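Local coordinates for RagB/SusD domain protein (Flavobacterium johnsoniae, PDB 5J5U) that binds chitin and is probably a SusD-like surface lipoprotein that captures the polysaccharide for its bacterium's chitin utilization locus, at residues V335-S338 against E339-L342; Y419-W422 against R423-G426. All coordinates share one frame; numbering follows the deposited sequence.

Interactions 1 and 2 are local contacts at opposite kinds of helix end: 335-342 opens helix 337-349, while 419-426 closes helix 415-425. Both are largely buried inside the mostly helical SusD-like fold, each with one aromatic ring at the partly exposed side. Their centres lie about 16 Å apart and their nearest atoms about 7 Å, so they do not touch. A salt bridge from Arg-424 to Glu-346 nevertheless ties the helix of interaction 2 to that of interaction 1. The chemistry follows position: serine and glutamate satisfy backbone N-H groups at the start, whereas at the finish an arginine stacks on a tyrosine, a second arginine bonds an asparagine amide, and a threonine hydroxyl turns back to a carbonyl.

Interaction 1: V335-S338 against E339-L342; sequences VSYS and ESQL
Ser-336 and Glu-339 form a capping box at the start of helix 337-349. Ser-336 OG sits between its own backbone N and carbonyl carbon (chi1 72°), which brings it back under the first turn to accept from Glu-339 N at 2.9 Å. The return bond, Ser-336 N to Glu-339 OE1, is weak at 3.5 Å, but a water bonded to both Ser-336 OG and Glu-339 OE1 reinforces the pair. This is the tightly packed side: Val-335 CG1 presses on Glu-339 OE1 at 3.4 Å, and OE2 goes on to a salt bridge with Arg-191 and a hydrogen bond with Tyr-411 OH.

The other side is looser, with the Tyr-337 ring its partly exposed element. Gln-341, bent at chi2, lays CG over one face of that ring, a CH-pi contact of 3.7 Å to the centroid, and its amide runs on 15° from parallel to the ring. The amide is held in turn: NE2 donates in its own plane to Ser-340 OG at 3.3 Å, and that hydroxyl donates to Tyr-337 O at 2.8 Å, a carbonyl that also takes Gln-341 N. With an alanine here in place of the glutamine, the tyrosine face would probably lose the CH-pi cover that CG gives it, and Ser-340 OG its amide donor.

Around the turn, Val-335 is backbone hydrogen-bonded to Cys-224 and packs on helix 178-195, Ser-338 OG bonds Thr-410 and Gly-364 O, and Leu-342 rests on helix 399-410, with Gln-341 against Phe-360 of helix 357-371.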
loop_
_atom_site.group_PDB
_atom_site.type_symbol
_atom_site.label_atom_id
_atom_site.label_comp_id
_atom_site.label_asym_id
_atom_site.label_seq_id
_atom_site.Cartn_x
_atom_site.Cartn_y
_atom_site.Cartn_z
ATOM N N VAL A 335 2.634 -5.035 5.552
ATOM C CA VAL A 335 1.624 -6.057 5.302
ATOM C C VAL A 335 0.923 -6.378 6.614
ATOM O O VAL A 335 1.567 -6.441 7.663
ATOM C CB VAL A 335 2.225 -7.348 4.701
ATOM C CG1 VAL A 335 1.124 -8.194 4.102
ATOM C CG2 VAL A 335 3.340 -7.033 3.654
ATOM N N SER A 336 -0.384 -6.607 6.567
ATOM C CA SER A 336 -1.139 -6.642 7.806
ATOM C C SER A 336 -2.044 -7.855 7.939
ATOM O O SER A 336 -2.380 -8.511 6.947
ATOM C CB SER A 336 -1.979 -5.372 7.934
ATOM O OG SER A 336 -3.064 -5.394 7.028
ATOM N N TYR A 337 -2.426 -8.145 9.182
ATOM C CA TYR A 337 -3.366 -9.222 9.475
ATOM C C TYR A 337 -4.767 -8.822 9.014
ATOM O O TYR A 337 -5.530 -9.628 8.450
ATOM C CB TYR A 337 -3.366 -9.543 10.974
ATOM C CG TYR A 337 -4.415 -10.564 11.373
ATOM C CD1 TYR A 337 -4.359 -11.861 10.888
ATOM C CD2 TYR A 337 -5.449 -10.233 12.234
ATOM C CE1 TYR A 337 -5.300 -12.798 11.238
ATOM C CE2 TYR A 337 -6.406 -11.175 12.598
ATOM C CZ TYR A 337 -6.319 -12.456 12.090
ATOM O OH TYR A 337 -7.252 -13.407 12.426
ATOM N N SER A 338 -5.083 -7.549 9.226
ATOM C CA SER A 338 -6.338 -6.989 8.751
ATOM C C SER A 338 -6.477 -7.234 7.251
ATOM O O SER A 338 -7.502 -7.739 6.784
ATOM C CB SER A 338 -6.416 -5.493 9.066
ATOM O OG SER A 338 -7.548 -4.902 8.443
ATOM N N GLU A 339 -5.433 -6.890 6.501
ATOM C CA GLU A 339 -5.422 -7.127 5.056
ATOM C C GLU A 339 -5.682 -8.598 4.702
ATOM O O GLU A 339 -6.531 -8.881 3.873
ATOM C CB GLU A 339 -4.088 -6.668 4.445
ATOM C CG GLU A 339 -3.752 -7.348 3.136
ATOM C CD GLU A 339 -2.441 -6.873 2.548
ATOM O OE1 GLU A 339 -1.616 -6.337 3.323
ATOM O OE2 GLU A 339 -2.236 -7.053 1.318
ATOM N N SER A 340 -4.952 -9.520 5.326
ATOM C CA SER A 340 -5.080 -10.943 4.998
ATOM C C SER A 340 -6.500 -11.418 5.245
ATOM O O SER A 340 -7.049 -12.185 4.455
ATOM C CB SER A 340 -4.090 -11.801 5.800
ATOM O OG SER A 340 -4.380 -11.800 7.190
ATOM N N GLN A 341 -7.109 -10.940 6.329
ATOM C CA GLN A 341 -8.470 -11.366 6.645
ATOM C C GLN A 341 -9.484 -10.768 5.674
ATOM O O GLN A 341 -10.464 -11.418 5.310
ATOM C CB GLN A 341 -8.837 -10.989 8.088
ATOM C CG GLN A 341 -8.007 -11.704 9.146
ATOM C CD GLN A 341 -7.927 -13.198 8.882
ATOM O OE1 GLN A 341 -8.875 -13.930 9.149
ATOM N NE2 GLN A 341 -6.794 -13.655 8.353
ATOM N N LEU A 342 -9.249 -9.538 5.235
ATOM C CA LEU A 342 -10.179 -8.901 4.297
ATOM C C LEU A 342 -10.067 -9.538 2.892
ATOM O O LEU A 342 -11.066 -9.761 2.200
ATOM C CB LEU A 342 -9.930 -7.389 4.255
ATOM C CG LEU A 342 -10.374 -6.607 5.501
ATOM C CD1 LEU A 342 -9.979 -5.134 5.441
ATOM C CD2 LEU A 342 -11.865 -6.719 5.707
HETATM O O HOH W 1 -1.939 -4.115 4.959
#

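Interaction 2: Y419-W422 against R423-G426; sequences YSNW and RRTG
Arg-423 lies flat on Tyr-419 one turn back, a stacked cation-pi pair four residues apart in the last turns of helix 415-425, within the helical body of this SusD-like protein. The arginine can be followed outward. Arg-423 CB lies 3.5 Å from Ser-420 O, and CG passes equally close to Tyr-419 O. CD comes over the tyrosine ring near the tyrosine CZ as a CH-pi contact. A bend at chi3 then turns the chain back along the face, so that NE stands over the ring centre while pointing a weak bond at Tyr-419 O. Arg-423 CZ meets Tyr-419 CE2 at 3.5 Å, and the guanidinium and ring planes are only 6° apart. At the tip Arg-423 NH2 reaches Ser-420 OG at 2.9 Å, a bent and weak bond near the guanidinium plane; Asp-117 O is its stronger partner, and Thr-446 O takes NH1. The group is therefore held on its face by the ring and at its edge by oxygens, while Tyr-419 OH is anchored on Pro-445 O.

Arg-424 works on another side of the helix. Its NH2 gives Asn-421 OD1 a straight bond of 2.9 Å (164°), close to the guanidinium plane, and a water joins the same OD1 to NE. The amide is turned 70° to the guanidinium, whose charge is met by Glu-346.

Trp-422 takes Gly-426 CA over one face, and its carbonyl O receives Gly-426 N at 2.8 Å as the chain leaves the helix with positive phi. Asn-421 O, finally, accepts twice from Thr-425: N at 3.0 Å and OG1 at 2.9 Å come to it from opposite faces of its carbonyl plane.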
loop_
_atom_site.group_PDB
_atom_site.type_symbol
_atom_site.label_atom_id
_atom_site.label_comp_id
_atom_site.label_asym_id
_atom_site.label_seq_id
_atom_site.Cartn_x
_atom_site.Cartn_y
_atom_site.Cartn_z
ATOM N N TYR A 419 -4.243 2.205 -3.866
ATOM C CA TYR A 419 -4.310 2.647 -5.273
ATOM C C TYR A 419 -4.439 1.447 -6.196
ATOM O O TYR A 419 -5.245 1.461 -7.120
ATOM C CB TYR A 419 -3.078 3.490 -5.643
ATOM C CG TYR A 419 -2.952 3.902 -7.112
ATOM C CD1 TYR A 419 -4.021 4.483 -7.815
ATOM C CD2 TYR A 419 -1.741 3.760 -7.779
ATOM C CE1 TYR A 419 -3.888 4.876 -9.155
ATOM C CE2 TYR A 419 -1.588 4.150 -9.116
ATOM C CZ TYR A 419 -2.660 4.692 -9.813
ATOM O OH TYR A 419 -2.457 5.059 -11.141
ATOM N N SER A 420 -3.662 0.395 -5.929
ATOM C CA SER A 420 -3.780 -0.826 -6.732
ATOM C C SER A 420 -5.151 -1.515 -6.541
ATOM O O SER A 420 -5.798 -1.914 -7.522
ATOM C CB SER A 420 -2.636 -1.793 -6.407
ATOM O OG SER A 420 -1.373 -1.210 -6.717
ATOM N N ASN A 421 -5.608 -1.639 -5.293
ATOM C CA ASN A 421 -6.864 -2.333 -5.028
ATOM C C ASN A 421 -8.044 -1.534 -5.589
ATOM O O ASN A 421 -9.032 -2.091 -6.045
ATOM C CB ASN A 421 -7.048 -2.594 -3.524
ATOM C CG ASN A 421 -7.988 -3.779 -3.241
ATOM O OD1 ASN A 421 -7.587 -4.951 -3.322
ATOM N ND2 ASN A 421 -9.241 -3.475 -2.933
ATOM N N TRP A 422 -7.924 -0.221 -5.583
ATOM C CA TRP A 422 -8.915 0.593 -6.269
ATOM C C TRP A 422 -8.864 0.359 -7.785
ATOM O O TRP A 422 -9.919 0.249 -8.429
ATOM C CB TRP A 422 -8.744 2.089 -5.977
ATOM C CG TRP A 422 -9.808 2.873 -6.674
ATOM C CD1 TRP A 422 -11.087 3.061 -6.252
ATOM C CD2 TRP A 422 -9.701 3.532 -7.940
ATOM N NE1 TRP A 422 -11.781 3.806 -7.159
ATOM C CE2 TRP A 422 -10.954 4.115 -8.209
ATOM C CE3 TRP A 422 -8.662 3.691 -8.875
ATOM C CZ2 TRP A 422 -11.205 4.852 -9.368
ATOM C CZ3 TRP A 422 -8.905 4.427 -10.033
ATOM C CH2 TRP A 422 -10.166 5.005 -10.263
ATOM N N ARG A 423 -7.659 0.265 -8.355
ATOM C CA ARG A 423 -7.586 0.052 -9.804
ATOM C C ARG A 423 -8.221 -1.297 -10.178
ATOM O O ARG A 423 -8.989 -1.370 -11.130
ATOM C CB ARG A 423 -6.138 0.148 -10.316
ATOM C CG ARG A 423 -5.691 1.640 -10.590
ATOM C CD ARG A 423 -4.229 1.724 -11.002
ATOM N NE ARG A 423 -3.326 1.204 -9.960
ATOM C CZ ARG A 423 -2.069 0.832 -10.172
ATOM N NH1 ARG A 423 -1.517 0.915 -11.391
ATOM N NH2 ARG A 423 -1.346 0.378 -9.155
ATOM N N ARG A 424 -7.939 -2.333 -9.387
ATOM C CA ARG A 424 -8.484 -3.668 -9.624
ATOM C C ARG A 424 -9.995 -3.722 -9.467
ATOM O O ARG A 424 -10.681 -4.157 -10.378
ATOM C CB ARG A 424 -7.852 -4.698 -8.686
ATOM C CG ARG A 424 -8.426 -6.088 -8.854
ATOM C CD ARG A 424 -7.770 -7.131 -7.938
ATOM N NE ARG A 424 -7.994 -6.879 -6.517
ATOM C CZ ARG A 424 -8.975 -7.421 -5.796
ATOM N NH1 ARG A 424 -9.848 -8.240 -6.358
ATOM N NH2 ARG A 424 -9.093 -7.131 -4.515
ATOM N N THR A 425 -10.511 -3.260 -8.327
ATOM C CA THR A 425 -11.938 -3.447 -8.003
ATOM C C THR A 425 -12.868 -2.278 -8.354
ATOM O O THR A 425 -14.072 -2.475 -8.486
ATOM C CB THR A 425 -12.133 -3.750 -6.479
ATOM O OG1 THR A 425 -11.873 -2.564 -5.707
ATOM C CG2 THR A 425 -11.210 -4.863 -6.014
ATOM N N GLY A 426 -12.337 -1.066 -8.493
ATOM C CA GLY A 426 -13.195 0.098 -8.689
ATOM C C GLY A 426 -13.842 0.609 -7.395
ATOM O O GLY A 426 -14.682 1.521 -7.417
HETATM O O HOH W 2 -5.717 -5.873 -5.338
#